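PDB 6RBN: Afp3 from Serratia entomophila, which probably builds, together with Afp2, the contractile sheath around the inner tube of the anti-feeding prophage, a phage-tail-like injection system. Local coordinates for residues A202-Y207 with R336-D341; P30-R35 with L155-D160; R351-A356 with M432-P437. One frame throughout, in Å; residues are numbered along the deposited sequence.

Contact 1 of 3, residues A202-Y207 with R336-D341; sequences AQVAVY and RTQKDD
The backbone N-H of Q338 donates to the carbonyl of V204 (N to O 3.2 Å, N-H...O 139°), the one hydrogen bond between a short strand and a loop whose directions differ by 131°. The same V204 oxygen also receives a longer CA-H...O contact from T337, so one carbonyl meets two consecutive loop residues. The side chain of Q338 packs beside this bond. Its first torsion (chi1 -72°) sets CG beside the backbone N and 3.8 Å from V204 CG1; a bend at the next bond then carries the amide to V206, with Q338 OE1 3.4 Å from the methyl CG2 of V206. The amide nitrogen is anchored outside the pair, as Q338 NE2 donates to G199 O. On the far side of the bond, T337 turns its methyl CG2 to A202 O (3.7 Å). Farther along, the CB atoms of A202 and K339 touch at 3.8 Å. The chemistry is thus a single backbone bond bordered by van der Waals contacts, not all of them aliphatic: the glutamine stem packs on V204 and its amide lies against V206 while G199 satisfies the nitrogen, fastening the loop before helix 347-364 to strand 204-207.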
# COMPACT_ATOMS: atom_id res chain seq x y z
N ALA D 202 -46.28 37.18 -38.49
CA ALA D 202 -46.29 36.17 -37.44
C ALA D 202 -46.05 36.75 -36.05
O ALA D 202 -46.04 35.99 -35.08
CB ALA D 202 -45.23 35.10 -37.72
N GLN D 203 -45.88 38.06 -35.93
CA GLN D 203 -45.59 38.70 -34.65
C GLN D 203 -46.83 39.28 -33.99
O GLN D 203 -46.71 40.04 -33.03
CB GLN D 203 -44.56 39.81 -34.85
CG GLN D 203 -43.24 39.37 -35.45
CD GLN D 203 -42.50 38.37 -34.59
OE1 GLN D 203 -42.33 37.22 -34.97
NE2 GLN D 203 -42.07 38.80 -33.42
N VAL D 204 -48.02 38.97 -34.50
CA VAL D 204 -49.25 39.64 -34.09
C VAL D 204 -50.26 38.59 -33.64
O VAL D 204 -50.48 37.60 -34.34
CB VAL D 204 -49.83 40.51 -35.23
CG1 VAL D 204 -51.17 41.10 -34.85
CG2 VAL D 204 -48.87 41.62 -35.56
N ALA D 205 -50.87 38.81 -32.48
CA ALA D 205 -51.97 38.00 -31.98
C ALA D 205 -53.14 38.92 -31.67
O ALA D 205 -53.04 39.78 -30.79
CB ALA D 205 -51.57 37.22 -30.74
N VAL D 206 -54.25 38.74 -32.39
CA VAL D 206 -55.45 39.56 -32.23
C VAL D 206 -56.34 38.87 -31.21
O VAL D 206 -56.32 37.65 -31.08
CB VAL D 206 -56.13 39.74 -33.60
CG1 VAL D 206 -57.35 40.65 -33.54
CG2 VAL D 206 -55.13 40.26 -34.62
N TYR D 207 -57.09 39.65 -30.42
CA TYR D 207 -58.02 39.12 -29.43
C TYR D 207 -59.32 39.91 -29.51
O TYR D 207 -59.33 41.11 -29.23
CB TYR D 207 -57.42 39.19 -28.02
CG TYR D 207 -56.29 38.22 -27.82
CD1 TYR D 207 -56.52 36.91 -27.43
CD2 TYR D 207 -54.97 38.60 -28.05
CE1 TYR D 207 -55.48 36.02 -27.26
CE2 TYR D 207 -53.93 37.72 -27.89
CZ TYR D 207 -54.19 36.43 -27.49
OH TYR D 207 -53.16 35.54 -27.32
N ARG D 336 -53.52 31.24 -31.97
CA ARG D 336 -52.99 31.42 -33.32
C ARG D 336 -52.50 32.84 -33.55
O ARG D 336 -52.98 33.79 -32.93
CB ARG D 336 -54.02 31.07 -34.39
CG ARG D 336 -54.17 29.60 -34.67
CD ARG D 336 -55.13 29.39 -35.82
NE ARG D 336 -55.11 28.02 -36.33
CZ ARG D 336 -55.88 27.05 -35.88
NH1 ARG D 336 -56.72 27.29 -34.89
NH2 ARG D 336 -55.79 25.83 -36.40
N THR D 337 -51.53 32.96 -34.45
CA THR D 337 -51.02 34.24 -34.92
C THR D 337 -51.69 34.60 -36.24
O THR D 337 -52.53 33.87 -36.77
CB THR D 337 -49.50 34.19 -35.09
OG1 THR D 337 -49.16 33.19 -36.06
CG2 THR D 337 -48.83 33.85 -33.78
N GLN D 338 -51.30 35.75 -36.80
CA GLN D 338 -51.83 36.19 -38.08
C GLN D 338 -51.25 35.43 -39.26
O GLN D 338 -51.84 35.46 -40.35
CB GLN D 338 -51.56 37.68 -38.27
CG GLN D 338 -52.41 38.57 -37.41
CD GLN D 338 -53.85 38.50 -37.81
OE1 GLN D 338 -54.68 37.98 -37.08
NE2 GLN D 338 -54.17 39.01 -38.98
N LYS D 339 -50.13 34.75 -39.08
CA LYS D 339 -49.50 34.03 -40.18
C LYS D 339 -50.20 32.70 -40.41
O LYS D 339 -50.40 31.93 -39.48
CB LYS D 339 -48.02 33.81 -39.88
CG LYS D 339 -47.23 33.20 -41.01
CD LYS D 339 -47.04 34.19 -42.13
CE LYS D 339 -46.15 33.63 -43.22
NZ LYS D 339 -46.00 34.58 -44.35
N ASP D 340 -50.57 32.44 -41.66
CA ASP D 340 -51.28 31.22 -42.02
C ASP D 340 -50.32 30.11 -42.45
O ASP D 340 -50.76 29.06 -42.94
CB ASP D 340 -52.29 31.51 -43.13
CG ASP D 340 -53.43 30.52 -43.18
OD1 ASP D 340 -53.49 29.62 -42.32
OD2 ASP D 340 -54.28 30.63 -44.09
N ASP D 341 -49.02 30.32 -42.28
CA ASP D 341 -48.03 29.31 -42.64
C ASP D 341 -48.09 28.15 -41.65
O ASP D 341 -48.55 28.29 -40.52
CB ASP D 341 -46.63 29.93 -42.66
CG ASP D 341 -45.61 29.08 -43.39
OD1 ASP D 341 -45.97 28.00 -43.90
OD2 ASP D 341 -44.43 29.49 -43.45

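Contact 2 of 3, residues P30-R35 with L155-D160; sequences PLFVAR and LLASPD
F32 and P159 form the apolar middle of this contact, their side chains crossing at about a right angle, with P159 CG 3.6 Å from F32 CD1. The ring approaches the proline obliquely, and A157 O also comes near CD1. P30, from the ring's own segment, puts CB over one face, offset toward the rim, while Y118 of helix 111-120 meets F32 edge-to-face. P159 CG reaches a second side chain, A34 CB at 4.0 Å. V33, between them, turns its side chain to S158 instead, CB to CB at 4.0 Å, though its carbonyl oxygen lies near P159 CD.

The two segments run almost parallel, 19° apart, but do not make a regular ladder. L31 N has two weak bonds, to L155 O (3.2 Å) and to L156 O (3.5 Å). The regular pairing of strand 31-34 is with strand 127-130.

At the far end R35 and D160 cross at about a right angle. The arginine chain is straight from CG to NE and brings NH1 up to both carboxylate oxygens, 2.8 Å from D160 OD2 and 2.9 Å from D160 OD1. The salt bridge carries a weak hydrogen bond to OD2, its N-H pointing off line (121°). With one nitrogen facing both oxygens and the guanidinium and carboxylate planes 51° apart, no flat two-pronged pair forms. D160 OD2 also accepts from the backbone N of D162, and R35 makes a cation-pi contact with Y165.

The chemistry changes along the segments, from weak, shared backbone bonds at L31, through proline and phenylalanine packing, to ion pairing at R35, where attraction probably rests more on the closeness of the charges than on hydrogen-bond direction.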
# COMPACT_ATOMS: atom_id res chain seq x y z
N PRO D 30 -44.30 44.07 -21.29
CA PRO D 30 -45.07 44.85 -22.27
C PRO D 30 -44.82 46.35 -22.19
O PRO D 30 -44.18 46.86 -21.28
CB PRO D 30 -46.52 44.52 -21.88
CG PRO D 30 -46.45 44.28 -20.43
CD PRO D 30 -45.14 43.63 -20.16
N LEU D 31 -45.35 47.06 -23.19
CA LEU D 31 -45.27 48.51 -23.30
C LEU D 31 -46.67 49.06 -23.56
O LEU D 31 -47.09 49.23 -24.71
CB LEU D 31 -44.30 48.93 -24.39
CG LEU D 31 -44.14 50.44 -24.61
CD1 LEU D 31 -43.54 51.13 -23.41
CD2 LEU D 31 -43.34 50.72 -25.85
N PHE D 32 -47.40 49.37 -22.50
CA PHE D 32 -48.78 49.82 -22.65
C PHE D 32 -48.80 51.27 -23.11
O PHE D 32 -48.38 52.17 -22.38
CB PHE D 32 -49.54 49.66 -21.34
CG PHE D 32 -49.64 48.24 -20.88
CD1 PHE D 32 -50.48 47.35 -21.52
CD2 PHE D 32 -48.90 47.80 -19.81
CE1 PHE D 32 -50.58 46.05 -21.11
CE2 PHE D 32 -49.01 46.50 -19.38
CZ PHE D 32 -49.84 45.62 -20.04
N VAL D 33 -49.30 51.49 -24.32
CA VAL D 33 -49.47 52.83 -24.88
C VAL D 33 -50.93 53.20 -24.68
O VAL D 33 -51.81 52.72 -25.39
CB VAL D 33 -49.07 52.88 -26.36
CG1 VAL D 33 -49.30 54.26 -26.92
CG2 VAL D 33 -47.62 52.48 -26.53
N ALA D 34 -51.19 54.06 -23.70
CA ALA D 34 -52.55 54.49 -23.40
C ALA D 34 -52.50 55.91 -22.85
O ALA D 34 -51.45 56.56 -22.85
CB ALA D 34 -53.21 53.51 -22.42
N ARG D 35 -53.65 56.39 -22.39
CA ARG D 35 -53.78 57.77 -21.91
C ARG D 35 -53.49 57.83 -20.41
O ARG D 35 -54.37 58.00 -19.57
CB ARG D 35 -55.17 58.31 -22.23
CG ARG D 35 -55.46 58.49 -23.70
CD ARG D 35 -56.84 59.10 -23.89
NE ARG D 35 -57.14 59.36 -25.30
CZ ARG D 35 -57.76 58.51 -26.10
NH1 ARG D 35 -58.15 57.33 -25.64
NH2 ARG D 35 -57.99 58.84 -27.36
N LEU D 155 -43.50 42.47 -25.45
CA LEU D 155 -44.88 42.62 -25.91
C LEU D 155 -45.19 44.10 -26.11
O LEU D 155 -44.55 44.97 -25.51
CB LEU D 155 -45.84 42.01 -24.90
CG LEU D 155 -45.73 40.51 -24.65
CD1 LEU D 155 -46.61 40.12 -23.49
CD2 LEU D 155 -46.12 39.74 -25.89
N LEU D 156 -46.17 44.39 -26.97
CA LEU D 156 -46.60 45.78 -27.16
C LEU D 156 -47.93 46.07 -26.50
O LEU D 156 -47.95 46.70 -25.44
CB LEU D 156 -46.61 46.09 -28.66
CG LEU D 156 -45.22 45.96 -29.28
CD1 LEU D 156 -45.25 46.12 -30.78
CD2 LEU D 156 -44.26 46.96 -28.66
N ALA D 157 -49.05 45.55 -27.02
CA ALA D 157 -50.36 45.48 -26.35
C ALA D 157 -50.88 46.83 -25.83
O ALA D 157 -50.93 47.07 -24.63
CB ALA D 157 -50.32 44.47 -25.19
N SER D 158 -51.26 47.73 -26.74
CA SER D 158 -51.79 49.04 -26.34
C SER D 158 -53.23 48.95 -25.85
O SER D 158 -54.12 48.63 -26.65
CB SER D 158 -51.71 50.03 -27.49
OG SER D 158 -52.63 49.69 -28.51
N PRO D 159 -53.52 49.25 -24.56
CA PRO D 159 -54.86 49.02 -23.95
C PRO D 159 -55.80 50.22 -23.97
O PRO D 159 -56.13 50.82 -22.93
CB PRO D 159 -54.49 48.63 -22.52
CG PRO D 159 -53.29 49.48 -22.24
CD PRO D 159 -52.54 49.64 -23.54
N ASP D 160 -56.32 50.59 -25.14
CA ASP D 160 -57.15 51.79 -25.15
C ASP D 160 -58.50 51.50 -25.79
O ASP D 160 -58.57 50.81 -26.81
CB ASP D 160 -56.44 52.91 -25.90
CG ASP D 160 -57.11 54.25 -25.72
OD1 ASP D 160 -56.99 54.83 -24.62
OD2 ASP D 160 -57.76 54.73 -26.67

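Contact 3 of 3, residues R351-A356 with M432-P437; sequences RLFDAA and MAAVRP
M432 reaches across to F353 in a Met-aromatic contact whose nearest atom is the methyl and not the sulfur. SD of M432 is 5.1 Å from the centroid of the F353 ring, 26° off the ring normal, whereas CE of M432 comes to 3.6 Å from F353 CD1, approaching obliquely. The bend at the last torsion of the methionine (chi3 -79°) turns that methyl in between the F353 ring and A356 CB, which CE touches at 3.7 Å. One helical turn back, L352 carries CD2 to 3.9 Å from A434 CB, and the same alanine methyl lies more loosely beside F353 CE2. No hydrogen bond joins the two segments; the grip is wholly apolar. Within the chain W344 adds an edge-to-face contact to F353. F348 on a chain of Afp2 packs on M432, whose backbone is hydrogen-bonded to that chain, and P437 enters an antiparallel ladder with a strand of a second Afp2 chain. Helix 347-364 therefore backs a linker that passes from one intersubunit contact to the next, an arrangement in the C-terminal domain consistent with the strand-exchange mesh of contractile tail sheaths.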
# COMPACT_ATOMS: atom_id res chain seq x y z
N ARG D 351 -43.35 32.34 -30.05
CA ARG D 351 -42.69 32.97 -28.92
C ARG D 351 -41.61 32.10 -28.29
O ARG D 351 -40.84 32.61 -27.47
CB ARG D 351 -43.71 33.37 -27.85
CG ARG D 351 -44.62 34.51 -28.28
CD ARG D 351 -45.59 34.90 -27.19
NE ARG D 351 -44.92 35.49 -26.03
CZ ARG D 351 -44.87 34.92 -24.83
NH1 ARG D 351 -45.46 33.76 -24.62
NH2 ARG D 351 -44.24 35.53 -23.84
N LEU D 352 -41.55 30.82 -28.63
CA LEU D 352 -40.40 30.01 -28.23
C LEU D 352 -39.16 30.42 -29.01
O LEU D 352 -38.08 30.60 -28.43
CB LEU D 352 -40.69 28.53 -28.45
CG LEU D 352 -39.55 27.57 -28.12
CD1 LEU D 352 -39.20 27.62 -26.65
CD2 LEU D 352 -39.91 26.16 -28.54
N PHE D 353 -39.30 30.59 -30.33
CA PHE D 353 -38.20 31.05 -31.16
C PHE D 353 -37.82 32.49 -30.87
O PHE D 353 -36.64 32.83 -30.97
CB PHE D 353 -38.55 30.88 -32.63
CG PHE D 353 -38.34 29.48 -33.14
CD1 PHE D 353 -37.13 29.11 -33.69
CD2 PHE D 353 -39.34 28.54 -33.03
CE1 PHE D 353 -36.93 27.82 -34.15
CE2 PHE D 353 -39.15 27.25 -33.48
CZ PHE D 353 -37.94 26.89 -34.04
N ASP D 354 -38.77 33.35 -30.50
CA ASP D 354 -38.41 34.71 -30.14
C ASP D 354 -37.67 34.77 -28.81
O ASP D 354 -36.80 35.62 -28.63
CB ASP D 354 -39.64 35.61 -30.09
CG ASP D 354 -40.23 35.87 -31.46
OD1 ASP D 354 -39.47 35.82 -32.45
OD2 ASP D 354 -41.44 36.16 -31.54
N ALA D 355 -38.00 33.88 -27.88
CA ALA D 355 -37.34 33.88 -26.58
C ALA D 355 -35.99 33.18 -26.63
O ALA D 355 -35.09 33.53 -25.87
CB ALA D 355 -38.22 33.21 -25.53
N ALA D 356 -35.84 32.18 -27.50
CA ALA D 356 -34.55 31.51 -27.62
C ALA D 356 -33.54 32.38 -28.35
O ALA D 356 -32.36 32.40 -28.00
CB ALA D 356 -34.72 30.17 -28.33
N MET D 432 -33.99 24.30 -34.51
CA MET D 432 -34.74 23.73 -33.40
C MET D 432 -35.98 23.02 -33.93
O MET D 432 -36.33 23.14 -35.11
CB MET D 432 -35.16 24.80 -32.38
CG MET D 432 -34.04 25.29 -31.49
SD MET D 432 -34.61 26.50 -30.30
CE MET D 432 -34.67 27.95 -31.32
N ALA D 433 -36.64 22.29 -33.04
CA ALA D 433 -37.85 21.55 -33.38
C ALA D 433 -38.83 21.69 -32.22
O ALA D 433 -38.60 21.13 -31.14
CB ALA D 433 -37.55 20.08 -33.66
N ALA D 434 -39.92 22.42 -32.43
CA ALA D 434 -40.92 22.66 -31.41
C ALA D 434 -42.10 21.72 -31.56
O ALA D 434 -42.30 21.10 -32.61
CB ALA D 434 -41.40 24.11 -31.46
N VAL D 435 -42.89 21.61 -30.50
CA VAL D 435 -44.07 20.76 -30.46
C VAL D 435 -45.30 21.65 -30.57
O VAL D 435 -45.31 22.78 -30.08
CB VAL D 435 -44.08 19.88 -29.19
CG1 VAL D 435 -44.16 20.71 -27.91
CG2 VAL D 435 -45.17 18.82 -29.23
N ARG D 436 -46.34 21.15 -31.29
CA ARG D 436 -47.55 21.90 -31.55
C ARG D 436 -48.67 21.45 -30.62
O ARG D 436 -48.76 20.27 -30.27
CB ARG D 436 -48.00 21.72 -33.01
CG ARG D 436 -47.23 22.56 -34.02
CD ARG D 436 -46.02 21.83 -34.56
NE ARG D 436 -45.42 22.54 -35.68
CZ ARG D 436 -44.40 23.38 -35.56
NH1 ARG D 436 -43.87 23.61 -34.37
NH2 ARG D 436 -43.91 24.00 -36.63
N PRO D 437 -49.54 22.36 -30.19
CA PRO D 437 -50.59 21.98 -29.24
C PRO D 437 -51.74 21.22 -29.89
O PRO D 437 -51.96 21.28 -31.10
CB PRO D 437 -51.07 23.34 -28.70
CG PRO D 437 -50.79 24.28 -29.79
CD PRO D 437 -49.53 23.81 -30.43

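Overall arrangement
Contact 2 is the most buried and lies nearest the chain's centre, whereas contact 1 is only partly buried; neither is touched by another protein chain. Contact 3, farther out, is buried too, but Afp2 chains reach it. Contacts 1 and 3 bear on the same element: the loop 336-341 leads into helix 347-364, which supplies one side of contact 3, and Q203 makes a weak hydrogen bond to D354. Helix 271-284 lies beside both contact 1 and contact 2, whose centres are about 18 Å apart. The chemistry differs with position: backbone bonding occurs in contacts 1 and 2, a charged pair spans contact 2 alone, and contact 3, at the subunit boundary, has no hydrogen bond between its segments.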